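PDB 6BAR: Rod shape determining protein RodA from Thermus thermophilus, which probably polymerises lipid-linked disaccharide-pentapeptide units into peptidoglycan strands for cell wall elongation, as a membrane-embedded glycosyltransferase of the SEDS family. Local coordinates for residues 107-118 with 155-166. Numbering follows the deposited sequence.
Sequences LELAKLGLLLAL and GALVVLFGVFVV
Leu114 sends CD2 between two valines one turn apart, 3.6 Å from Val159 CG1 and 3.6 Å from Val163 CG2, its side chain crossing both at about a right angle. The branch reaches them because chi1 (-176°) sets CG anti to the backbone N. One turn on, Leu118 likewise spans two valines, crossing Val163 at about a right angle and Val166 at a slant: CD2 meets Val163 CG1 at 3.8 Å and also touches Val166 CG1, whose other methyl, CG2, receives Leu115 CD2. At the opposite end, Leu107 lays both methyls against the bare CA of Gly155, CD2 at 3.6 Å; the absence of a side chain there lets them rest on the backbone.

Lys111 contributes its aliphatic part, CD lying 3.6 Å from Val158 CG1 and CG 3.8 Å from Val159 CG2. Bends at chi3 and chi4 then turn NZ back to its own helix, into a salt bridge with Glu108 OE1 approached from above the carboxylate plane. Cutting Lys111 back to an alanine is likely to leave Glu108 without this cationic mate and to open a gap beside Val158 and Val159.

No hydrogen bond joins the segments, whose axes come within 10.3 Å at closest approach and run nearly parallel (11°), consistent with apolar packing inside a membrane bundle. Helix 131-148 also packs on both segments, through Leu147 against Leu107 and Val159; helix 69-86 adjoins 107-118, helix 175-184 borders 155-166, and helix 294-319 meets both, through Phe299 at Leu116 and Met306 at Val158.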
ATOM      1  N   LEU A 107      -7.293  -4.008  -6.608  1.00 81.56           N
ATOM      2  CA  LEU A 107      -6.166  -3.080  -6.635  1.00 84.22           C
ATOM      3  C   LEU A 107      -5.031  -3.543  -5.725  1.00 87.12           C
ATOM      4  O   LEU A 107      -3.854  -3.397  -6.071  1.00 97.15           O
ATOM      5  CB  LEU A 107      -6.635  -1.682  -6.234  1.00 72.77           C
ATOM      6  CG  LEU A 107      -5.539  -0.639  -6.010  1.00 71.31           C
ATOM      7  CD1 LEU A 107      -4.841  -0.299  -7.311  1.00 61.91           C
ATOM      8  CD2 LEU A 107      -6.110   0.605  -5.347  1.00 82.58           C
ATOM      9  N   GLU A 108      -5.357  -4.094  -4.555  1.00 82.67           N
ATOM     10  CA  GLU A 108      -4.311  -4.489  -3.615  1.00 89.50           C
ATOM     11  C   GLU A 108      -3.500  -5.663  -4.160  1.00 92.48           C
ATOM     12  O   GLU A 108      -2.256  -5.659  -4.119  1.00 89.08           O
ATOM     13  CB  GLU A 108      -4.937  -4.839  -2.263  1.00 87.51           C
ATOM     14  CG  GLU A 108      -5.848  -3.754  -1.692  1.00 89.92           C
ATOM     15  CD  GLU A 108      -5.089  -2.518  -1.232  1.00100.73           C
ATOM     16  OE1 GLU A 108      -3.858  -2.599  -1.024  1.00104.82           O
ATOM     17  OE2 GLU A 108      -5.730  -1.458  -1.079  1.00 97.34           O
ATOM     18  N   LEU A 109      -4.198  -6.682  -4.666  1.00 84.00           N
ATOM     19  CA  LEU A 109      -3.536  -7.801  -5.320  1.00 84.67           C
ATOM     20  C   LEU A 109      -2.689  -7.330  -6.495  1.00 88.08           C
ATOM     21  O   LEU A 109      -1.592  -7.851  -6.723  1.00 83.55           O
ATOM     22  CB  LEU A 109      -4.577  -8.820  -5.784  1.00 90.43           C
ATOM     23  CG  LEU A 109      -4.033 -10.135  -6.337  1.00 93.48           C
ATOM     24  CD1 LEU A 109      -3.128 -10.780  -5.308  1.00 71.96           C
ATOM     25  CD2 LEU A 109      -5.176 -11.062  -6.712  1.00 85.19           C
ATOM     26  N   ALA A 110      -3.175  -6.339  -7.247  1.00 84.94           N
ATOM     27  CA  ALA A 110      -2.378  -5.788  -8.340  1.00 79.81           C
ATOM     28  C   ALA A 110      -1.090  -5.165  -7.821  1.00 82.97           C
ATOM     29  O   ALA A 110      -0.008  -5.415  -8.361  1.00 91.15           O
ATOM     30  CB  ALA A 110      -3.189  -4.760  -9.125  1.00 82.07           C
ATOM     31  N   LYS A 111      -1.187  -4.340  -6.777  1.00 82.13           N
ATOM     32  CA  LYS A 111       0.006  -3.687  -6.243  1.00 71.49           C
ATOM     33  C   LYS A 111       1.052  -4.717  -5.830  1.00 94.83           C
ATOM     34  O   LYS A 111       2.214  -4.648  -6.256  1.00106.49           O
ATOM     35  CB  LYS A 111      -0.355  -2.780  -5.061  1.00 90.62           C
ATOM     36  CG  LYS A 111      -1.300  -1.630  -5.411  1.00 80.13           C
ATOM     37  CD  LYS A 111      -1.226  -0.485  -4.405  1.00 78.77           C
ATOM     38  CE  LYS A 111      -1.696  -0.898  -3.029  1.00 81.66           C
ATOM     39  NZ  LYS A 111      -3.150  -1.189  -3.002  1.00 90.90           N
ATOM     40  N   LEU A 112       0.648  -5.706  -5.025  1.00100.04           N
ATOM     41  CA  LEU A 112       1.621  -6.696  -4.557  1.00 90.09           C
ATOM     42  C   LEU A 112       2.162  -7.543  -5.710  1.00 87.00           C
ATOM     43  O   LEU A 112       3.376  -7.772  -5.804  1.00 78.18           O
ATOM     44  CB  LEU A 112       1.007  -7.575  -3.462  1.00 80.24           C
ATOM     45  CG  LEU A 112       0.548  -6.791  -2.221  1.00 99.58           C
ATOM     46  CD1 LEU A 112      -0.027  -7.686  -1.121  1.00 93.62           C
ATOM     47  CD2 LEU A 112       1.674  -5.914  -1.672  1.00 83.24           C
ATOM     48  N   GLY A 113       1.282  -8.001  -6.606  1.00102.05           N
ATOM     49  CA  GLY A 113       1.731  -8.799  -7.734  1.00 87.63           C
ATOM     50  C   GLY A 113       2.687  -8.059  -8.647  1.00 85.32           C
ATOM     51  O   GLY A 113       3.684  -8.626  -9.093  1.00 94.98           O
ATOM     52  N   LEU A 114       2.407  -6.787  -8.933  1.00 82.10           N
ATOM     53  CA  LEU A 114       3.303  -6.020  -9.791  1.00 81.45           C
ATOM     54  C   LEU A 114       4.632  -5.753  -9.102  1.00 91.59           C
ATOM     55  O   LEU A 114       5.684  -5.821  -9.746  1.00 90.58           O
ATOM     56  CB  LEU A 114       2.660  -4.701 -10.221  1.00 80.91           C
ATOM     57  CG  LEU A 114       3.507  -3.891 -11.216  1.00 70.50           C
ATOM     58  CD1 LEU A 114       3.841  -4.725 -12.443  1.00 73.96           C
ATOM     59  CD2 LEU A 114       2.803  -2.611 -11.626  1.00 94.85           C
ATOM     60  N   LEU A 115       4.612  -5.451  -7.798  1.00 97.77           N
ATOM     61  CA  LEU A 115       5.871  -5.263  -7.080  1.00 87.93           C
ATOM     62  C   LEU A 115       6.732  -6.519  -7.153  1.00 84.77           C
ATOM     63  O   LEU A 115       7.919  -6.450  -7.491  1.00 94.79           O
ATOM     64  CB  LEU A 115       5.600  -4.862  -5.628  1.00 94.97           C
ATOM     65  CG  LEU A 115       5.187  -3.403  -5.394  1.00 83.42           C
ATOM     66  CD1 LEU A 115       4.903  -3.136  -3.925  1.00 91.29           C
ATOM     67  CD2 LEU A 115       6.257  -2.453  -5.908  1.00 88.79           C
ATOM     68  N   LEU A 116       6.134  -7.686  -6.885  1.00 98.80           N
ATOM     69  CA  LEU A 116       6.884  -8.941  -6.954  1.00 88.68           C
ATOM     70  C   LEU A 116       7.380  -9.224  -8.369  1.00 87.89           C
ATOM     71  O   LEU A 116       8.549  -9.578  -8.568  1.00 96.72           O
ATOM     72  CB  LEU A 116       6.024 -10.100  -6.454  1.00 81.70           C
ATOM     73  CG  LEU A 116       5.868 -10.152  -4.935  1.00 96.93           C
ATOM     74  CD1 LEU A 116       4.920 -11.262  -4.500  1.00 95.43           C
ATOM     75  CD2 LEU A 116       7.233 -10.325  -4.296  1.00 91.11           C
ATOM     76  N   ALA A 117       6.502  -9.085  -9.366  1.00 79.31           N
ATOM     77  CA  ALA A 117       6.872  -9.400 -10.742  1.00 82.09           C
ATOM     78  C   ALA A 117       8.001  -8.502 -11.231  1.00 82.99           C
ATOM     79  O   ALA A 117       8.958  -8.975 -11.852  1.00 90.37           O
ATOM     80  CB  ALA A 117       5.651  -9.281 -11.655  1.00 88.68           C
ATOM     81  N   LEU A 118       7.913  -7.199 -10.955  1.00 89.53           N
ATOM     82  CA  LEU A 118       8.952  -6.284 -11.411  1.00 91.67           C
ATOM     83  C   LEU A 118      10.254  -6.508 -10.653  1.00 89.71           C
ATOM     84  O   LEU A 118      11.337  -6.468 -11.252  1.00 96.20           O
ATOM     85  CB  LEU A 118       8.475  -4.839 -11.269  1.00 90.64           C
ATOM     86  CG  LEU A 118       9.114  -3.839 -12.239  1.00108.21           C
ATOM     87  CD1 LEU A 118       8.918  -4.282 -13.687  1.00106.69           C
ATOM     88  CD2 LEU A 118       8.557  -2.442 -12.030  1.00 84.43           C
ATOM     89  N   GLY A 155      -5.457   4.492  -7.112  1.00 97.52           N
ATOM     90  CA  GLY A 155      -4.670   3.278  -7.200  1.00106.10           C
ATOM     91  C   GLY A 155      -3.728   3.274  -8.385  1.00 97.04           C
ATOM     92  O   GLY A 155      -2.623   2.737  -8.297  1.00107.03           O
ATOM     93  N   ALA A 156      -4.142   3.876  -9.503  1.00 84.16           N
ATOM     94  CA  ALA A 156      -3.233   4.008 -10.636  1.00 86.76           C
ATOM     95  C   ALA A 156      -2.014   4.841 -10.263  1.00 97.97           C
ATOM     96  O   ALA A 156      -0.884   4.491 -10.621  1.00112.86           O
ATOM     97  CB  ALA A 156      -3.960   4.614 -11.834  1.00 84.86           C
ATOM     98  N   LEU A 157      -2.222   5.940  -9.532  1.00 85.69           N
ATOM     99  CA  LEU A 157      -1.100   6.759  -9.084  1.00 96.72           C
ATOM    100  C   LEU A 157      -0.184   5.982  -8.150  1.00 96.40           C
ATOM    101  O   LEU A 157       1.043   6.045  -8.284  1.00 95.09           O
ATOM    102  CB  LEU A 157      -1.602   8.023  -8.391  1.00 89.21           C
ATOM    103  CG  LEU A 157      -2.177   9.097  -9.305  1.00 90.35           C
ATOM    104  CD1 LEU A 157      -2.582  10.301  -8.480  1.00103.65           C
ATOM    105  CD2 LEU A 157      -1.169   9.484 -10.367  1.00 91.24           C
ATOM    106  N   VAL A 158      -0.763   5.258  -7.187  1.00 97.06           N
ATOM    107  CA  VAL A 158       0.048   4.464  -6.263  1.00 75.95           C
ATOM    108  C   VAL A 158       0.889   3.456  -7.030  1.00 83.50           C
ATOM    109  O   VAL A 158       2.103   3.341  -6.819  1.00 92.59           O
ATOM    110  CB  VAL A 158      -0.841   3.763  -5.225  1.00 79.77           C
ATOM    111  CG1 VAL A 158       0.009   2.912  -4.306  1.00 77.85           C
ATOM    112  CG2 VAL A 158      -1.614   4.781  -4.426  1.00103.27           C
ATOM    113  N   VAL A 159       0.253   2.714  -7.936  1.00 84.10           N
ATOM    114  CA  VAL A 159       0.955   1.695  -8.710  1.00 85.90           C
ATOM    115  C   VAL A 159       2.084   2.318  -9.520  1.00 89.73           C
ATOM    116  O   VAL A 159       3.234   1.860  -9.468  1.00 95.43           O
ATOM    117  CB  VAL A 159      -0.036   0.940  -9.613  1.00 83.08           C
ATOM    118  CG1 VAL A 159       0.711   0.134 -10.660  1.00 82.76           C
ATOM    119  CG2 VAL A 159      -0.932   0.040  -8.772  1.00 81.58           C
ATOM    120  N   LEU A 160       1.770   3.367 -10.285  1.00 92.11           N
ATOM    121  CA  LEU A 160       2.771   3.986 -11.144  1.00 99.43           C
ATOM    122  C   LEU A 160       3.933   4.533 -10.328  1.00 97.56           C
ATOM    123  O   LEU A 160       5.098   4.373 -10.711  1.00 89.87           O
ATOM    124  CB  LEU A 160       2.131   5.096 -11.979  1.00 91.21           C
ATOM    125  CG  LEU A 160       2.962   5.671 -13.129  1.00108.27           C
ATOM    126  CD1 LEU A 160       3.563   4.559 -13.985  1.00119.42           C
ATOM    127  CD2 LEU A 160       2.111   6.595 -13.983  1.00102.80           C
ATOM    128  N   PHE A 161       3.643   5.169  -9.192  1.00 81.51           N
ATOM    129  CA  PHE A 161       4.713   5.724  -8.384  1.00 77.25           C
ATOM    130  C   PHE A 161       5.565   4.628  -7.762  1.00 94.93           C
ATOM    131  O   PHE A 161       6.788   4.781  -7.648  1.00 96.58           O
ATOM    132  CB  PHE A 161       4.141   6.627  -7.302  1.00 83.59           C
ATOM    133  CG  PHE A 161       5.178   7.161  -6.389  1.00 88.95           C
ATOM    134  CD1 PHE A 161       5.912   8.274  -6.747  1.00 83.04           C
ATOM    135  CD2 PHE A 161       5.451   6.530  -5.187  1.00 90.67           C
ATOM    136  CE1 PHE A 161       6.884   8.765  -5.911  1.00 92.02           C
ATOM    137  CE2 PHE A 161       6.420   7.012  -4.347  1.00104.29           C
ATOM    138  CZ  PHE A 161       7.142   8.132  -4.707  1.00110.05           C
ATOM    139  N   GLY A 162       4.947   3.526  -7.346  1.00 98.81           N
ATOM    140  CA  GLY A 162       5.730   2.379  -6.927  1.00 93.25           C
ATOM    141  C   GLY A 162       6.690   1.920  -8.006  1.00 87.39           C
ATOM    142  O   GLY A 162       7.885   1.737  -7.749  1.00 76.43           O
ATOM    143  N   VAL A 163       6.178   1.726  -9.228  1.00 78.84           N
ATOM    144  CA  VAL A 163       7.038   1.330 -10.341  1.00 68.87           C
ATOM    145  C   VAL A 163       8.160   2.339 -10.525  1.00 73.72           C
ATOM    146  O   VAL A 163       9.307   1.973 -10.805  1.00 83.96           O
ATOM    147  CB  VAL A 163       6.220   1.163 -11.635  1.00 75.91           C
ATOM    148  CG1 VAL A 163       7.159   0.999 -12.825  1.00 64.89           C
ATOM    149  CG2 VAL A 163       5.303  -0.035 -11.530  1.00 78.75           C
ATOM    150  N   PHE A 164       7.845   3.627 -10.377  1.00 84.42           N
ATOM    151  CA  PHE A 164       8.886   4.642 -10.447  1.00 82.21           C
ATOM    152  C   PHE A 164       9.968   4.376  -9.414  1.00 80.75           C
ATOM    153  O   PHE A 164      11.161   4.469  -9.710  1.00 87.58           O
ATOM    154  CB  PHE A 164       8.305   6.040 -10.243  1.00 78.56           C
ATOM    155  CG  PHE A 164       9.319   7.036  -9.747  1.00 76.98           C
ATOM    156  CD1 PHE A 164      10.255   7.582 -10.610  1.00 87.97           C
ATOM    157  CD2 PHE A 164       9.352   7.407  -8.411  1.00 87.55           C
ATOM    158  CE1 PHE A 164      11.202   8.484 -10.151  1.00 90.33           C
ATOM    159  CE2 PHE A 164      10.295   8.306  -7.947  1.00 86.46           C
ATOM    160  CZ  PHE A 164      11.219   8.845  -8.819  1.00 88.34           C
ATOM    161  N   VAL A 165       9.570   4.065  -8.184  1.00 78.00           N
ATOM    162  CA  VAL A 165      10.560   3.882  -7.123  1.00 75.19           C
ATOM    163  C   VAL A 165      11.437   2.669  -7.425  1.00 88.80           C
ATOM    164  O   VAL A 165      12.667   2.718  -7.288  1.00 90.50           O
ATOM    165  CB  VAL A 165       9.866   3.768  -5.754  1.00 80.57           C
ATOM    166  CG1 VAL A 165      10.867   3.465  -4.661  1.00 75.70           C
ATOM    167  CG2 VAL A 165       9.124   5.060  -5.436  1.00 89.82           C
ATOM    168  N   VAL A 166      10.813   1.570  -7.858  1.00 86.17           N
ATOM    169  CA  VAL A 166      11.561   0.359  -8.210  1.00 69.15           C
ATOM    170  C   VAL A 166      12.573   0.660  -9.309  1.00 87.74           C
ATOM    171  O   VAL A 166      13.761   0.321  -9.203  1.00 88.73           O
ATOM    172  CB  VAL A 166      10.598  -0.762  -8.639  1.00 74.54           C
ATOM    173  CG1 VAL A 166      11.358  -1.928  -9.277  1.00 80.94           C
ATOM    174  CG2 VAL A 166       9.770  -1.228  -7.460  1.00 91.72           C
TER